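Long-range contacts in type C neurotoxin (Clostridium botulinum, PDB 3PME), which is the receptor-binding domain of a C/D mosaic botulinum neurotoxin and probably attaches it to gangliosides or phosphatidylethanolamine of nerve-cell membranes: residues A[51-56]-A[176-181]; A[228-233]-A[284-289]; A[311-316]-A[324-329]. One frame throughout, in Å; residues are numbered along the deposited sequence.

In the fold
The three contacts follow one another along the chain and do not touch. Interaction 1 lies in the N-terminal, concanavalin-like half, with its centre about 61 Å from that of interaction 3. Interactions 2 and 3 share the C-terminal, trefoil-like half, their centres about 31 Å apart. Interaction 1 is regular strand pairing with one buried apolar face and one mixed, partly exposed face. Interaction 2 joins two loops through two backbone bonds and an isoleucine in CH-pi contact over a phenylalanine ring, and is also partly buried. Interaction 3 is mostly buried. It packs a loop on a strand beside a disulfide, with one direct hydrogen bond and one bridging water.

Interaction 1: residues A[51-56]-A[176-181]; sequences KIIVNL and DKTIVF
An antiparallel strand pair within a three-stranded sheet joins Ile52 to Phe181 and Val54 to Ile179 as hydrogen-bonded pairs. Phe181 N gives a nearly straight bond to Ile52 O (2.9 Å, 167°), and Val54 N gives one to Ile179 O at 2.8 Å. Beyond the strand ends, Leu56 N still bonds to Lys177 O. On the buried face, Val54 CG2 meets the edge of the Phe181 ring at CE1 (4.0 Å). The same edge has Ile52 O in its plane. On the other face Ile53 and Val180 lie side by side, and CD1 of Ile53 presses tightly on CG1 of Val180 at 3.5 Å. Val180 CG1 is anti to the backbone N (chi1 178°), which puts this methyl there. Further along, Thr178 OG1 donates to Asn55 OD1 at 2.6 Å, and Lys177 NZ adds a weak, longer bond to the same oxygen. A water links Lys177 NZ with Leu56 O. Strand 26-30 flanks 51-55 on its other edge, while Phe43 and Phe198 meet Phe181 edge-to-face. The buried face packs on Leu8 and Leu10 of strand 6-13, as a sheet does in the lectin-like (concanavalin-type) beta sandwich of this half.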
loop_
_atom_site.group_PDB
_atom_site.type_symbol
_atom_site.label_atom_id
_atom_site.label_comp_id
_atom_site.label_asym_id
_atom_site.label_seq_id
_atom_site.Cartn_x
_atom_site.Cartn_y
_atom_site.Cartn_z
ATOM N N LYS A 51 20.569 11.113 -5.052
ATOM C CA LYS A 51 21.245 10.166 -4.160
ATOM C C LYS A 51 21.193 10.593 -2.705
ATOM O O LYS A 51 21.271 11.777 -2.389
ATOM C CB LYS A 51 22.714 10.003 -4.543
ATOM C CG LYS A 51 22.965 9.465 -5.930
ATOM C CD LYS A 51 24.442 9.162 -6.106
ATOM C CE LYS A 51 24.742 8.705 -7.519
ATOM N NZ LYS A 51 23.874 7.559 -7.896
ATOM N N ILE A 52 21.073 9.619 -1.812
ATOM C CA ILE A 52 21.283 9.875 -0.401
ATOM C C ILE A 52 22.544 9.124 -0.007
ATOM O O ILE A 52 22.635 7.920 -0.211
ATOM C CB ILE A 52 20.115 9.383 0.450
ATOM C CG1 ILE A 52 18.811 10.062 0.017
ATOM C CG2 ILE A 52 20.402 9.638 1.928
ATOM C CD1 ILE A 52 17.592 9.594 0.795
ATOM N N ILE A 53 23.530 9.837 0.523
ATOM C CA ILE A 53 24.774 9.201 0.939
ATOM C C ILE A 53 24.805 9.157 2.455
ATOM O O ILE A 53 24.735 10.197 3.112
ATOM C CB ILE A 53 26.003 9.991 0.455
ATOM C CG1 ILE A 53 25.895 10.328 -1.037
ATOM C CG2 ILE A 53 27.294 9.245 0.800
ATOM C CD1 ILE A 53 25.518 9.176 -1.906
ATOM N N VAL A 54 24.886 7.957 3.017
ATOM C CA VAL A 54 24.939 7.806 4.466
ATOM C C VAL A 54 26.312 7.299 4.883
ATOM O O VAL A 54 26.756 6.265 4.409
ATOM C CB VAL A 54 23.856 6.832 4.971
ATOM C CG1 VAL A 54 23.913 6.693 6.489
ATOM C CG2 VAL A 54 22.464 7.295 4.523
ATOM N N ASN A 55 26.992 8.047 5.747
ATOM C CA ASN A 55 28.249 7.578 6.323
ATOM C C ASN A 55 28.080 7.307 7.807
ATOM O O ASN A 55 27.895 8.234 8.597
ATOM C CB ASN A 55 29.355 8.612 6.114
ATOM C CG ASN A 55 29.820 8.677 4.681
ATOM O OD1 ASN A 55 30.505 7.777 4.203
ATOM N ND2 ASN A 55 29.459 9.748 3.987
ATOM N N LEU A 56 28.117 6.034 8.179
ATOM C CA LEU A 56 28.036 5.637 9.574
ATOM C C LEU A 56 29.344 5.954 10.275
ATOM O O LEU A 56 30.398 6.003 9.643
ATOM C CB LEU A 56 27.783 4.133 9.685
ATOM C CG LEU A 56 26.371 3.578 9.476
ATOM C CD1 LEU A 56 25.742 4.114 8.209
ATOM C CD2 LEU A 56 26.438 2.043 9.457
ATOM N N ASP A 176 31.271 -1.925 4.599
ATOM C CA ASP A 176 31.678 -0.541 4.450
ATOM C C ASP A 176 30.756 0.390 5.234
ATOM O O ASP A 176 29.568 0.104 5.412
ATOM C CB ASP A 176 31.682 -0.152 2.982
ATOM C CG ASP A 176 32.510 1.084 2.724
ATOM O OD1 ASP A 176 33.754 0.989 2.789
ATOM O OD2 ASP A 176 31.922 2.154 2.478
ATOM N N LYS A 177 31.308 1.515 5.682
ATOM C CA LYS A 177 30.550 2.470 6.485
ATOM C C LYS A 177 29.630 3.356 5.643
ATOM O O LYS A 177 28.775 4.051 6.189
ATOM C CB LYS A 177 31.498 3.353 7.294
ATOM C CG LYS A 177 32.244 4.363 6.445
ATOM C CD LYS A 177 33.419 4.946 7.204
ATOM C CE LYS A 177 34.089 6.059 6.412
ATOM N NZ LYS A 177 33.162 7.199 6.205
ATOM N N THR A 178 29.798 3.328 4.325
ATOM C CA THR A 178 28.996 4.175 3.437
ATOM C C THR A 178 27.866 3.387 2.772
ATOM O O THR A 178 28.075 2.268 2.293
ATOM C CB THR A 178 29.867 4.810 2.343
ATOM O OG1 THR A 178 30.908 5.580 2.959
ATOM C CG2 THR A 178 29.025 5.722 1.452
ATOM N N ILE A 179 26.674 3.977 2.761
ATOM C CA ILE A 179 25.519 3.399 2.079
ATOM C C ILE A 179 25.019 4.447 1.120
ATOM O O ILE A 179 24.741 5.579 1.530
ATOM C CB ILE A 179 24.391 3.058 3.065
ATOM C CG1 ILE A 179 24.900 2.115 4.150
ATOM C CG2 ILE A 179 23.224 2.399 2.343
ATOM C CD1 ILE A 179 23.922 1.948 5.297
ATOM N N VAL A 180 24.903 4.087 -0.155
ATOM C CA VAL A 180 24.403 5.032 -1.152
ATOM C C VAL A 180 23.046 4.596 -1.690
ATOM O O VAL A 180 22.933 3.526 -2.305
ATOM C CB VAL A 180 25.384 5.168 -2.331
ATOM C CG1 VAL A 180 24.823 6.115 -3.393
ATOM C CG2 VAL A 180 26.755 5.631 -1.834
ATOM N N PHE A 181 22.030 5.434 -1.467
ATOM C CA PHE A 181 20.695 5.211 -2.012
ATOM C C PHE A 181 20.586 5.954 -3.335
ATOM O O PHE A 181 20.886 7.151 -3.402
ATOM C CB PHE A 181 19.625 5.753 -1.067
ATOM C CG PHE A 181 19.542 5.023 0.239
ATOM C CD1 PHE A 181 20.429 5.310 1.258
ATOM C CD2 PHE A 181 18.556 4.067 0.455
ATOM C CE1 PHE A 181 20.352 4.636 2.479
ATOM C CE2 PHE A 181 18.469 3.404 1.668
ATOM C CZ PHE A 181 19.366 3.687 2.679
HETATM O O HOH W 1 31.925 8.234 8.856
#

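Interaction 2: residues A[228-233]-A[284-289]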
loop_
_atom_site.group_PDB
_atom_site.type_symbol
_atom_site.label_atom_id
_atom_site.label_comp_id
_atom_site.label_asym_id
_atom_site.label_seq_id
_atom_site.Cartn_x
_atom_site.Cartn_y
_atom_site.Cartn_z
ATOM N N GLY A 228 -1.436 1.311 -0.935
ATOM C CA GLY A 228 -0.906 1.389 0.420
ATOM C C GLY A 228 -0.584 2.784 0.950
ATOM O O GLY A 228 -0.006 2.928 2.026
ATOM N N ASN A 229 -0.954 3.817 0.196
ATOM C CA ASN A 229 -0.829 5.199 0.657
ATOM C C ASN A 229 -1.979 5.508 1.619
ATOM O O ASN A 229 -3.030 4.867 1.561
ATOM C CB ASN A 229 -0.975 6.187 -0.508
ATOM C CG ASN A 229 -0.047 5.899 -1.669
ATOM O OD1 ASN A 229 1.138 5.622 -1.489
ATOM N ND2 ASN A 229 -0.584 5.994 -2.886
ATOM N N PRO A 230 -1.817 6.526 2.481
ATOM C CA PRO A 230 -2.970 6.944 3.288
ATOM C C PRO A 230 -4.136 7.388 2.413
ATOM O O PRO A 230 -3.936 8.131 1.435
ATOM C CB PRO A 230 -2.422 8.134 4.082
ATOM C CG PRO A 230 -0.936 7.803 4.207
ATOM C CD PRO A 230 -0.590 7.242 2.860
ATOM N N LEU A 231 -5.330 6.929 2.772
ATOM C CA LEU A 231 -6.568 7.364 2.124
ATOM C C LEU A 231 -6.873 8.762 2.636
ATOM O O LEU A 231 -6.642 9.056 3.812
ATOM C CB LEU A 231 -7.698 6.388 2.475
ATOM C CG LEU A 231 -8.910 6.424 1.542
ATOM C CD1 LEU A 231 -8.576 5.728 0.218
ATOM C CD2 LEU A 231 -10.094 5.764 2.212
ATOM N N LYS A 232 -7.358 9.633 1.753
ATOM C CA LYS A 232 -7.603 11.025 2.119
ATOM C C LYS A 232 -8.989 11.474 1.709
ATOM O O LYS A 232 -9.520 11.048 0.690
ATOM C CB LYS A 232 -6.591 11.943 1.441
ATOM C CG LYS A 232 -5.136 11.713 1.863
ATOM C CD LYS A 232 -4.161 12.490 0.979
ATOM C CE LYS A 232 -4.124 11.921 -0.437
ATOM N NZ LYS A 232 -3.066 12.563 -1.285
ATOM N N PHE A 233 -9.550 12.376 2.498
ATOM C CA PHE A 233 -10.768 13.051 2.087
ATOM C C PHE A 233 -10.537 13.857 0.803
ATOM O O PHE A 233 -9.420 14.287 0.533
ATOM C CB PHE A 233 -11.264 13.939 3.221
ATOM C CG PHE A 233 -11.744 13.167 4.405
ATOM C CD1 PHE A 233 -12.914 12.424 4.340
ATOM C CD2 PHE A 233 -11.018 13.161 5.580
ATOM C CE1 PHE A 233 -13.356 11.700 5.434
ATOM C CE2 PHE A 233 -11.444 12.435 6.682
ATOM C CZ PHE A 233 -12.610 11.700 6.614
ATOM N N TYR A 284 -8.673 16.925 2.305
ATOM C CA TYR A 284 -7.472 16.136 2.062
ATOM C C TYR A 284 -6.775 15.594 3.316
ATOM O O TYR A 284 -5.657 15.108 3.228
ATOM C CB TYR A 284 -6.494 16.883 1.153
ATOM C CG TYR A 284 -7.108 17.283 -0.176
ATOM C CD1 TYR A 284 -7.704 18.519 -0.333
ATOM C CD2 TYR A 284 -7.086 16.421 -1.269
ATOM C CE1 TYR A 284 -8.272 18.900 -1.538
ATOM C CE2 TYR A 284 -7.645 16.792 -2.482
ATOM C CZ TYR A 284 -8.237 18.034 -2.605
ATOM O OH TYR A 284 -8.795 18.427 -3.804
ATOM N N SER A 285 -7.436 15.654 4.469
ATOM C CA SER A 285 -6.875 15.006 5.661
ATOM C C SER A 285 -6.993 13.479 5.578
ATOM O O SER A 285 -7.783 12.946 4.793
ATOM C CB SER A 285 -7.510 15.533 6.952
ATOM O OG SER A 285 -8.866 15.162 7.067
ATOM N N ARG A 286 -6.187 12.779 6.367
ATOM C CA ARG A 286 -6.213 11.316 6.346
ATOM C C ARG A 286 -7.515 10.765 6.884
ATOM O O ARG A 286 -8.076 11.287 7.855
ATOM C CB ARG A 286 -5.038 10.739 7.137
ATOM C CG ARG A 286 -3.687 11.015 6.517
ATOM C CD ARG A 286 -2.573 10.530 7.425
ATOM N NE ARG A 286 -1.289 10.533 6.732
ATOM C CZ ARG A 286 -0.168 10.015 7.234
ATOM N NH1 ARG A 286 -0.174 9.475 8.442
ATOM N NH2 ARG A 286 0.956 10.055 6.531
ATOM N N ILE A 287 -7.997 9.704 6.244
ATOM C CA ILE A 287 -9.185 9.003 6.697
ATOM C C ILE A 287 -8.779 7.902 7.663
ATOM O O ILE A 287 -7.955 7.045 7.339
ATOM C CB ILE A 287 -9.971 8.429 5.518
ATOM C CG1 ILE A 287 -10.413 9.577 4.600
ATOM C CG2 ILE A 287 -11.184 7.659 6.023
ATOM C CD1 ILE A 287 -11.134 9.126 3.333
ATOM N N LEU A 288 -9.345 7.942 8.859
ATOM C CA LEU A 288 -8.949 7.033 9.924
ATOM C C LEU A 288 -9.957 5.930 10.162
ATOM O O LEU A 288 -11.142 6.066 9.889
ATOM C CB LEU A 288 -8.737 7.806 11.231
ATOM C CG LEU A 288 -7.725 8.943 11.161
ATOM C CD1 LEU A 288 -7.491 9.527 12.555
ATOM C CD2 LEU A 288 -6.405 8.496 10.540
ATOM N N ASN A 289 -9.455 4.822 10.682
ATOM C CA ASN A 289 -10.286 3.735 11.134
ATOM C C ASN A 289 -11.451 4.201 12.019
ATOM O O ASN A 289 -11.242 4.840 13.057
ATOM C CB ASN A 289 -9.377 2.747 11.877
ATOM C CG ASN A 289 -10.110 1.533 12.363
ATOM O OD1 ASN A 289 -10.823 0.873 11.608
ATOM N ND2 ASN A 289 -9.941 1.222 13.647
#
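The backbones of Lys232 and Arg286 meet in a single bridge, CA to CA 4.5 Å, between two loops whose touching parts run 114° apart. Two hydrogen bonds hold it. Ile287 N donates to Leu231 O at 2.9 Å. Phe233 N donates to Ser285 O at 3.0 Å. The carbonyls of Leu231 and Ser285 also receive CA-H contacts from Arg286 and Lys232.

Ile287 carries the apolar part. Its CG1 sits over the centre of the Phe233 ring, 3.5 Å from the centroid and only 4° off the ring normal, a close CH-pi contact. CG1 lies anti to the carbonyl carbon of Ile287 (chi1 -61°), and the extended second torsion carries CD1 past the ring to the backbone of Lys232 and to Leu231 CD2. CD1 touches Leu231 CD2 at 3.7 Å, with the two side chains crossing at a slant. Ser285 OG lies at the edge of the same Phe233 ring, 3.3 Å from CD2. This hydroxyl is hydrogen-bonded to Asn282 O, which helps to fix its place. Next to the bridge, Pro230 and Arg286 run alongside each other. Pro230 CG packs over one face of the guanidinium, 3.7 Å from Arg286 NE. The arginine chain is extended from CG to NE, which lays the guanidinium under Pro230 CG.

This is loop-to-loop packing in the C-terminal, beta-trefoil-type half. The loop 228-233 follows helix 207-218, and the loop 284-289 joins strand 273-277 to strand 292-299. Leu231, Phe233 and Ile287 all pack on Ile275 of strand 273-277. Leu231 and Ile287 also reach Ile345 of strand 343-347, which ties both loops to these two strands.

Interaction 3: residues A[311-316]-A[324-329]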
loop_
_atom_site.group_PDB
_atom_site.type_symbol
_atom_site.label_atom_id
_atom_site.label_comp_id
_atom_site.label_asym_id
_atom_site.label_seq_id
_atom_site.Cartn_x
_atom_site.Cartn_y
_atom_site.Cartn_z
ATOM N N ASP A 311 -35.968 0.964 1.312
ATOM C CA ASP A 311 -36.575 -0.360 1.171
ATOM C C ASP A 311 -35.632 -1.348 0.486
ATOM O O ASP A 311 -34.716 -0.943 -0.238
ATOM C CB ASP A 311 -37.909 -0.272 0.427
ATOM C CG ASP A 311 -39.023 0.294 1.297
ATOM O OD1 ASP A 311 -38.801 0.472 2.517
ATOM O OD2 ASP A 311 -40.123 0.552 0.766
ATOM N N THR A 312 -35.858 -2.637 0.721
ATOM C CA THR A 312 -34.992 -3.676 0.152
ATOM C C THR A 312 -35.210 -3.841 -1.351
ATOM O O THR A 312 -36.136 -3.268 -1.916
ATOM C CB THR A 312 -35.223 -5.056 0.807
ATOM O OG1 THR A 312 -36.567 -5.486 0.544
ATOM C CG2 THR A 312 -34.982 -5.001 2.308
ATOM N N ILE A 313 -34.377 -4.669 -1.981
ATOM C CA ILE A 313 -34.418 -4.858 -3.429
ATOM C C ILE A 313 -35.569 -5.753 -3.886
ATOM O O ILE A 313 -35.778 -5.946 -5.081
ATOM C CB ILE A 313 -33.079 -5.407 -3.961
ATOM C CG1 ILE A 313 -32.720 -6.725 -3.268
ATOM C CG2 ILE A 313 -31.961 -4.387 -3.727
ATOM C CD1 ILE A 313 -31.548 -7.461 -3.954
ATOM N N TYR A 314 -36.290 -6.314 -2.924
ATOM C CA TYR A 314 -37.348 -7.276 -3.217
ATOM C C TYR A 314 -38.696 -6.677 -2.868
ATOM O O TYR A 314 -39.002 -6.475 -1.693
ATOM C CB TYR A 314 -37.123 -8.563 -2.418
ATOM C CG TYR A 314 -35.761 -9.192 -2.627
ATOM C CD1 TYR A 314 -35.314 -9.512 -3.901
ATOM C CD2 TYR A 314 -34.926 -9.456 -1.549
ATOM C CE1 TYR A 314 -34.066 -10.098 -4.091
ATOM C CE2 TYR A 314 -33.676 -10.037 -1.728
ATOM C CZ TYR A 314 -33.253 -10.348 -3.000
ATOM O OH TYR A 314 -32.013 -10.934 -3.189
ATOM N N ALA A 315 -39.495 -6.410 -3.897
ATOM C CA ALA A 315 -40.764 -5.688 -3.735
ATOM C C ALA A 315 -41.732 -6.380 -2.779
ATOM O O ALA A 315 -42.499 -5.715 -2.079
ATOM C CB ALA A 315 -41.422 -5.469 -5.093
ATOM N N THR A 316 -41.693 -7.710 -2.746
ATOM C CA THR A 316 -42.620 -8.478 -1.915
ATOM C C THR A 316 -42.352 -8.331 -0.425
ATOM O O THR A 316 -43.148 -8.781 0.400
ATOM C CB THR A 316 -42.613 -9.976 -2.266
ATOM O OG1 THR A 316 -41.272 -10.481 -2.198
ATOM C CG2 THR A 316 -43.180 -10.195 -3.659
ATOM N N ASN A 324 -31.806 -10.452 7.182
ATOM C CA ASN A 324 -31.157 -10.675 5.894
ATOM C C ASN A 324 -31.636 -9.687 4.844
ATOM O O ASN A 324 -31.910 -10.052 3.695
ATOM C CB ASN A 324 -31.365 -12.112 5.423
ATOM C CG ASN A 324 -30.693 -13.113 6.331
ATOM O OD1 ASN A 324 -29.689 -12.803 6.968
ATOM N ND2 ASN A 324 -31.245 -14.319 6.404
ATOM N N CYS A 325 -31.728 -8.425 5.247
ATOM C CA CYS A 325 -32.235 -7.375 4.376
ATOM C C CYS A 325 -31.141 -6.874 3.449
ATOM O O CYS A 325 -30.000 -6.715 3.867
ATOM C CB CYS A 325 -32.784 -6.226 5.217
ATOM S SG CYS A 325 -34.017 -6.798 6.414
ATOM N N VAL A 326 -31.495 -6.642 2.192
ATOM C CA VAL A 326 -30.526 -6.226 1.183
ATOM C C VAL A 326 -31.020 -4.934 0.553
ATOM O O VAL A 326 -32.094 -4.914 -0.034
ATOM C CB VAL A 326 -30.374 -7.280 0.075
ATOM C CG1 VAL A 326 -29.400 -6.794 -0.994
ATOM C CG2 VAL A 326 -29.906 -8.618 0.659
ATOM N N TYR A 327 -30.229 -3.867 0.681
ATOM C CA TYR A 327 -30.608 -2.547 0.186
ATOM C C TYR A 327 -29.668 -2.088 -0.923
ATOM O O TYR A 327 -28.448 -2.167 -0.806
ATOM C CB TYR A 327 -30.585 -1.512 1.315
ATOM C CG TYR A 327 -31.405 -1.875 2.520
ATOM C CD1 TYR A 327 -32.772 -1.611 2.560
ATOM C CD2 TYR A 327 -30.809 -2.461 3.626
ATOM C CE1 TYR A 327 -33.524 -1.951 3.674
ATOM C CE2 TYR A 327 -31.548 -2.787 4.746
ATOM C CZ TYR A 327 -32.900 -2.533 4.762
ATOM O OH TYR A 327 -33.629 -2.867 5.879
ATOM N N ALA A 328 -30.242 -1.611 -2.011
ATOM C CA ALA A 328 -29.460 -1.000 -3.068
ATOM C C ALA A 328 -28.925 0.357 -2.614
ATOM O O ALA A 328 -29.344 0.909 -1.588
ATOM C CB ALA A 328 -30.313 -0.838 -4.319
ATOM N N LEU A 329 -27.987 0.882 -3.394
ATOM C CA LEU A 329 -27.447 2.218 -3.166
ATOM C C LEU A 329 -27.937 3.124 -4.284
ATOM O O LEU A 329 -28.122 2.682 -5.420
ATOM C CB LEU A 329 -25.925 2.164 -3.150
ATOM C CG LEU A 329 -25.318 1.208 -2.131
ATOM C CD1 LEU A 329 -23.813 1.342 -2.219
ATOM C CD2 LEU A 329 -25.809 1.526 -0.722
HETATM O O HOH W 2 -33.158 -1.388 -2.454
#
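Val326 O takes the direct hydrogen bond of this contact, from Ile313 N at 3.0 Å. The bond is bent, 142° at the hydrogen. Thr312 CA touches the same oxygen in a CA-H...O contact of 3.2 Å, so two successive residues of the loop close on one carbonyl. A water makes a second polar link. It donates to Asp311 O at 2.7 Å and accepts from Ala328 N at 3.0 Å, bridging the loop to the strand two residues further on.

Ile313 directs its two branches to different residues of the strand. Its CG1 stands between the backbone N and the carbonyl carbon (chi1 57°), and from there CD1 extends to Val326 CG1 at 3.7 Å. CG2 turns the other way and meets Ala328 CB at 4.0 Å. The face of the Tyr314 ring also packs on Ile313 CG1, within the loop itself. Thr312 packs on the neighbouring residues Cys325 and Tyr327. Its methyl CG2 touches Tyr327 CE1 at 3.6 Å, approaching the ring at a slant, and also meets Cys325 CB. Asp311 O lies at the edge of the Tyr327 ring, near its plane, 3.5 Å from CD1. The hydroxyl of Thr312 is used elsewhere, in a hydrogen bond with Gln317 OE1.

Cys325 is disulfide-bonded to Cys321, closing a short loop just before strand 326-332. The segment 311-316 lies in the loop after strand 302-308. In this beta-trefoil-type half, that loop is the hairpin connection between the antiparallel strands 302-308 and 326-332, and it folds back on the start of the second. Strand 383-389 pairs with 326-332 too, and its Val387 and Val389 touch Val326. Tyr373 of strand 366-373 packs against Ile313 and Val326, while Ala328 touches Ile255 of strand 255-260.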